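Local structure of putative rubredoxin reductase (3FG2) at residues A[20-25]-A[306-310]; A[249-253]-A[265-270]. The protein binds FAD and, as the ferredoxin reductase of the CYP199A2 system, probably passes electrons from NADH to a ferredoxin. One frame throughout, in Å; residues are numbered along the deposited sequence.

In the fold
Both contacts lie at the periphery of the FAD-binding part of the chain, around one five-stranded parallel sheet in which strand 4-7 is central and strand 270-272 is outermost. Contact 1 joins the end of helix 11-22, the helix that follows strand 4-7, to the loop after helix 293-306. Contact 2 packs the loop after helix 244-248 against the loop that leads into strand 270-272. Along the chain the order is 20-25, 249-253, 265-270, 306-310, with both segments of contact 2 between those of contact 1. Their centres are 21 Å apart and they do not touch. The FAD-binding fold is thus built from an N-terminal part and a much later one, 281 residues apart across contact 1.

Contact 1. Residues A[20-25]-A[306-310]; sequences LRQAKY and RLTGD
A Schellman motif at the end of helix 11-22 meets the beta turn Arg306 to Gly309, which follows helix 293-306, and Leu20, Ala23 and Tyr25 together receive Leu307 and Thr308. This is surface packing between two helix ends of the FAD-binding fold, with the flavin about 14 Å from the Leu20 side chain. Lys24, at positive phi, is the C-prime residue: Tyr25 N bonds to Leu20 O and Lys24 N to Arg21 O, so the chain reverses and brings Tyr25 back beside Leu20. The Thr308 methyl CG2 fits among Leu20, Ala23 and Tyr25. It lies 4.0 Å from Leu20 CD1, 3.8 Å from Ala23 CB and 3.8 Å from Tyr25 CD1, reaching the tyrosine ring at its edge, near the ring plane. Leu307 adds its CB, 4.1 Å from Leu20 CD1. Having CG anti to the backbone N (chi1 -172°) carries the Tyr25 ring alongside the turn, and Leu307 O sits at the same ring edge, 3.3 Å from Tyr25 CE1. The polar ends are settled elsewhere: Tyr25 OH is hydrogen-bonded to Asp2 O, while Thr308 OG1 turns back to Ala304 O and Ala305 O of the preceding helix, two acceptors that must share its one proton. With no hydrogen bond between the segments, the contact rests on methyl and ring-edge packing, and the bonds of the threonine and tyrosine hydroxyls help fix the groups that touch.

Contact 2. Residues A[249-253]-A[265-270]; sequences AGLPT and TSDPHI
Leu251 spreads its two methyl groups over Thr265 to Asp267 and Ile270, in the loop that leads into strand 270-272, just after a Schellman motif with Gly250 at C-prime has ended helix 244-248. Its CG is anti to the carbonyl carbon (chi1 -63°), and the branch divides the work: CD1 meets Ile270 CG2 at 4.0 Å, whereas CD2 lies 3.8 Å from Asp267 CB and also touches the hydroxyl oxygens of Thr265 and Ser266. Pro252 comes alongside at the outer end, where its CD is 3.3 Å from Ser266 OG. Thr265 shapes the surface that Leu251 meets. With chi1 at 64°, its OG1 lies between the backbone N and the carbonyl carbon, where it accepts from Asp267 N (3.0 Å) in an ST turn and donates to Ile270 O (2.9 Å). That carbonyl also receives Thr265 N, and the hydroxyl donor stands 33° out of the carbonyl plane. A valine here removes the hydroxyl, which would probably leave Asp267 N without its acceptor and Ile270 O with one donor of the two, loosening the ST turn on which Leu251 rests. Asp267 keeps its CB against Leu251 while OD1 forms a salt bridge with Arg84, which also bonds Ala249 O and so ties the two segments from outside. The direct contact is van der Waals packing without a hydrogen bond, aliphatic carbons meeting both carbon and hydroxyl oxygen, and the arginine supplies a polar bridge between the loops.

Contact 1. Residues A[20-25]-A[306-310]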
loop_
_atom_site.group_PDB
_atom_site.type_symbol
_atom_site.label_atom_id
_atom_site.label_comp_id
_atom_site.label_asym_id
_atom_site.label_seq_id
_atom_site.Cartn_x
_atom_site.Cartn_y
_atom_site.Cartn_z
ATOM N N LEU A 20 -2.681 4.316 21.119
ATOM C CA LEU A 20 -3.375 3.799 22.285
ATOM C C LEU A 20 -2.720 4.405 23.530
ATOM O O LEU A 20 -3.405 4.895 24.433
ATOM C CB LEU A 20 -3.272 2.275 22.293
ATOM C CG LEU A 20 -4.433 1.397 22.768
ATOM C CD1 LEU A 20 -5.785 2.013 22.429
ATOM C CD2 LEU A 20 -4.274 0.022 22.105
ATOM N N ARG A 21 -1.390 4.389 23.558
ATOM C CA ARG A 21 -0.650 4.946 24.686
ATOM C C ARG A 21 -0.816 6.458 24.783
ATOM O O ARG A 21 -1.058 6.991 25.867
ATOM C CB ARG A 21 0.842 4.601 24.587
ATOM C CG ARG A 21 1.194 3.184 25.037
ATOM C CD ARG A 21 0.595 2.859 26.413
ATOM N NE ARG A 21 1.109 1.603 26.953
ATOM C CZ ARG A 21 0.368 0.716 27.605
ATOM N NH1 ARG A 21 -0.922 0.949 27.798
ATOM N NH2 ARG A 21 0.910 -0.409 28.051
ATOM N N GLN A 22 -0.679 7.150 23.658
ATOM C CA GLN A 22 -0.835 8.598 23.666
ATOM C C GLN A 22 -2.152 8.967 24.325
ATOM O O GLN A 22 -2.230 9.947 25.058
ATOM C CB GLN A 22 -0.795 9.158 22.241
ATOM C CG GLN A 22 0.591 9.141 21.614
ATOM C CD GLN A 22 0.591 9.712 20.215
ATOM O OE1 GLN A 22 0.177 10.849 19.998
ATOM N NE2 GLN A 22 1.057 8.926 19.255
ATOM N N ALA A 23 -3.185 8.170 24.068
ATOM C CA ALA A 23 -4.504 8.411 24.638
ATOM C C ALA A 23 -4.591 7.895 26.073
ATOM O O ALA A 23 -5.679 7.790 26.644
ATOM C CB ALA A 23 -5.574 7.752 23.776
ATOM N N LYS A 24 -3.439 7.561 26.645
ATOM C CA LYS A 24 -3.367 7.081 28.020
ATOM C C LYS A 24 -4.164 5.815 28.333
ATOM O O LYS A 24 -4.846 5.746 29.359
ATOM C CB LYS A 24 -3.810 8.189 28.980
ATOM C CG LYS A 24 -2.684 8.949 29.672
ATOM C CD LYS A 24 -1.936 9.898 28.745
ATOM C CE LYS A 24 -0.765 9.222 28.057
ATOM N NZ LYS A 24 0.054 10.204 27.292
ATOM N N TYR A 25 -4.087 4.814 27.459
ATOM C CA TYR A 25 -4.797 3.561 27.708
ATOM C C TYR A 25 -4.111 2.903 28.908
ATOM O O TYR A 25 -2.892 2.736 28.921
ATOM C CB TYR A 25 -4.713 2.635 26.494
ATOM C CG TYR A 25 -5.590 1.414 26.625
ATOM C CD1 TYR A 25 -6.976 1.512 26.497
ATOM C CD2 TYR A 25 -5.043 0.166 26.910
ATOM C CE1 TYR A 25 -7.794 0.394 26.652
ATOM C CE2 TYR A 25 -5.851 -0.956 27.067
ATOM C CZ TYR A 25 -7.223 -0.837 26.937
ATOM O OH TYR A 25 -8.025 -1.948 27.092
ATOM N N ARG A 306 -11.429 4.941 20.045
ATOM C CA ARG A 306 -12.593 4.197 20.513
ATOM C C ARG A 306 -12.290 3.446 21.806
ATOM O O ARG A 306 -12.980 3.608 22.810
ATOM C CB ARG A 306 -13.045 3.198 19.447
ATOM C CG ARG A 306 -14.448 2.647 19.661
ATOM C CD ARG A 306 -14.732 1.522 18.686
ATOM N NE ARG A 306 -14.019 0.315 19.087
ATOM C CZ ARG A 306 -13.414 -0.518 18.253
ATOM N NH1 ARG A 306 -13.422 -0.283 16.948
ATOM N NH2 ARG A 306 -12.802 -1.589 18.734
ATOM N N LEU A 307 -11.247 2.627 21.778
ATOM C CA LEU A 307 -10.871 1.835 22.941
ATOM C C LEU A 307 -10.530 2.681 24.163
ATOM O O LEU A 307 -10.204 2.134 25.221
ATOM C CB LEU A 307 -9.686 0.931 22.598
ATOM C CG LEU A 307 -9.895 -0.048 21.441
ATOM C CD1 LEU A 307 -8.628 -0.864 21.216
ATOM C CD2 LEU A 307 -11.066 -0.959 21.754
ATOM N N THR A 308 -10.597 4.005 24.025
ATOM C CA THR A 308 -10.291 4.888 25.144
ATOM C C THR A 308 -11.382 5.902 25.440
ATOM O O THR A 308 -11.160 6.818 26.233
ATOM C CB THR A 308 -8.973 5.686 24.938
ATOM O OG1 THR A 308 -9.145 6.649 23.889
ATOM C CG2 THR A 308 -7.821 4.751 24.602
ATOM N N GLY A 309 -12.550 5.770 24.819
ATOM C CA GLY A 309 -13.595 6.731 25.116
ATOM C C GLY A 309 -14.546 7.164 24.020
ATOM O O GLY A 309 -15.730 6.825 24.068
ATOM N N ASP A 310 -14.070 7.934 23.044
ATOM C CA ASP A 310 -14.975 8.364 21.982
ATOM C C ASP A 310 -14.974 7.442 20.771
ATOM O O ASP A 310 -13.997 7.362 20.018
ATOM C CB ASP A 310 -14.699 9.814 21.535
ATOM C CG ASP A 310 -13.286 10.025 21.049
ATOM O OD1 ASP A 310 -13.087 10.893 20.164
ATOM O OD2 ASP A 310 -12.378 9.336 21.561
#

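Contact 2. Residues A[249-253]-A[265-270]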
loop_
_atom_site.group_PDB
_atom_site.type_symbol
_atom_site.label_atom_id
_atom_site.label_comp_id
_atom_site.label_asym_id
_atom_site.label_seq_id
_atom_site.Cartn_x
_atom_site.Cartn_y
_atom_site.Cartn_z
ATOM N N ALA A 249 -11.988 -18.364 12.307
ATOM C CA ALA A 249 -12.664 -18.168 13.580
ATOM C C ALA A 249 -14.127 -17.788 13.380
ATOM O O ALA A 249 -14.803 -17.370 14.319
ATOM C CB ALA A 249 -11.948 -17.095 14.393
ATOM N N GLY A 250 -14.618 -17.925 12.156
ATOM C CA GLY A 250 -16.008 -17.604 11.896
ATOM C C GLY A 250 -16.324 -16.143 11.621
ATOM O O GLY A 250 -17.489 -15.796 11.375
ATOM N N LEU A 251 -15.311 -15.279 11.667
ATOM C CA LEU A 251 -15.534 -13.859 11.400
ATOM C C LEU A 251 -15.764 -13.662 9.904
ATOM O O LEU A 251 -15.028 -14.205 9.074
ATOM C CB LEU A 251 -14.333 -13.032 11.859
ATOM C CG LEU A 251 -14.041 -13.074 13.363
ATOM C CD1 LEU A 251 -12.836 -12.194 13.677
ATOM C CD2 LEU A 251 -15.265 -12.598 14.142
ATOM N N PRO A 252 -16.809 -12.901 9.537
ATOM C CA PRO A 252 -17.096 -12.667 8.117
ATOM C C PRO A 252 -15.912 -12.032 7.393
ATOM O O PRO A 252 -15.246 -11.147 7.929
ATOM C CB PRO A 252 -18.314 -11.748 8.158
ATOM C CG PRO A 252 -19.004 -12.170 9.423
ATOM C CD PRO A 252 -17.849 -12.302 10.388
ATOM N N THR A 253 -15.640 -12.502 6.184
ATOM C CA THR A 253 -14.539 -11.968 5.393
ATOM C C THR A 253 -14.894 -12.039 3.926
ATOM O O THR A 253 -15.816 -12.745 3.532
ATOM C CB THR A 253 -13.243 -12.774 5.582
ATOM O OG1 THR A 253 -13.477 -14.140 5.217
ATOM C CG2 THR A 253 -12.768 -12.707 7.017
ATOM N N THR A 265 -15.459 -5.948 14.029
ATOM C CA THR A 265 -15.957 -7.138 13.346
ATOM C C THR A 265 -17.298 -7.477 13.982
ATOM O O THR A 265 -17.803 -6.725 14.816
ATOM C CB THR A 265 -15.035 -8.344 13.546
ATOM O OG1 THR A 265 -15.020 -8.699 14.937
ATOM C CG2 THR A 265 -13.613 -8.023 13.070
ATOM N N SER A 266 -17.879 -8.606 13.592
ATOM C CA SER A 266 -19.156 -9.017 14.159
ATOM C C SER A 266 -18.948 -9.406 15.624
ATOM O O SER A 266 -19.904 -9.555 16.382
ATOM C CB SER A 266 -19.717 -10.200 13.376
ATOM O OG SER A 266 -18.772 -11.252 13.335
ATOM N N ASP A 267 -17.690 -9.568 16.017
ATOM C CA ASP A 267 -17.376 -9.919 17.392
ATOM C C ASP A 267 -16.769 -8.748 18.139
ATOM O O ASP A 267 -15.598 -8.402 17.926
ATOM C CB ASP A 267 -16.383 -11.086 17.467
ATOM C CG ASP A 267 -16.011 -11.449 18.918
ATOM O OD1 ASP A 267 -15.042 -12.207 19.130
ATOM O OD2 ASP A 267 -16.698 -10.981 19.853
ATOM N N PRO A 268 -17.554 -8.101 19.014
ATOM C CA PRO A 268 -16.935 -6.989 19.735
ATOM C C PRO A 268 -15.750 -7.667 20.419
ATOM O O PRO A 268 -15.774 -8.880 20.602
ATOM C CB PRO A 268 -18.035 -6.553 20.700
ATOM C CG PRO A 268 -18.811 -7.819 20.929
ATOM C CD PRO A 268 -18.892 -8.403 19.544
ATOM N N HIS A 269 -14.724 -6.905 20.774
ATOM C CA HIS A 269 -13.502 -7.445 21.386
ATOM C C HIS A 269 -12.517 -7.690 20.250
ATOM O O HIS A 269 -11.355 -8.003 20.494
ATOM C CB HIS A 269 -13.713 -8.788 22.103
ATOM C CG HIS A 269 -14.763 -8.768 23.170
ATOM N ND1 HIS A 269 -15.187 -9.914 23.808
ATOM C CD2 HIS A 269 -15.494 -7.754 23.691
ATOM C CE1 HIS A 269 -16.136 -9.608 24.675
ATOM N NE2 HIS A 269 -16.342 -8.303 24.623
ATOM N N ILE A 270 -12.988 -7.566 19.009
ATOM C CA ILE A 270 -12.121 -7.776 17.854
ATOM C C ILE A 270 -12.301 -6.746 16.736
ATOM O O ILE A 270 -13.367 -6.656 16.108
ATOM C CB ILE A 270 -12.314 -9.185 17.249
ATOM C CG1 ILE A 270 -11.977 -10.251 18.293
ATOM C CG2 ILE A 270 -11.399 -9.361 16.037
ATOM C CD1 ILE A 270 -11.987 -11.677 17.757
#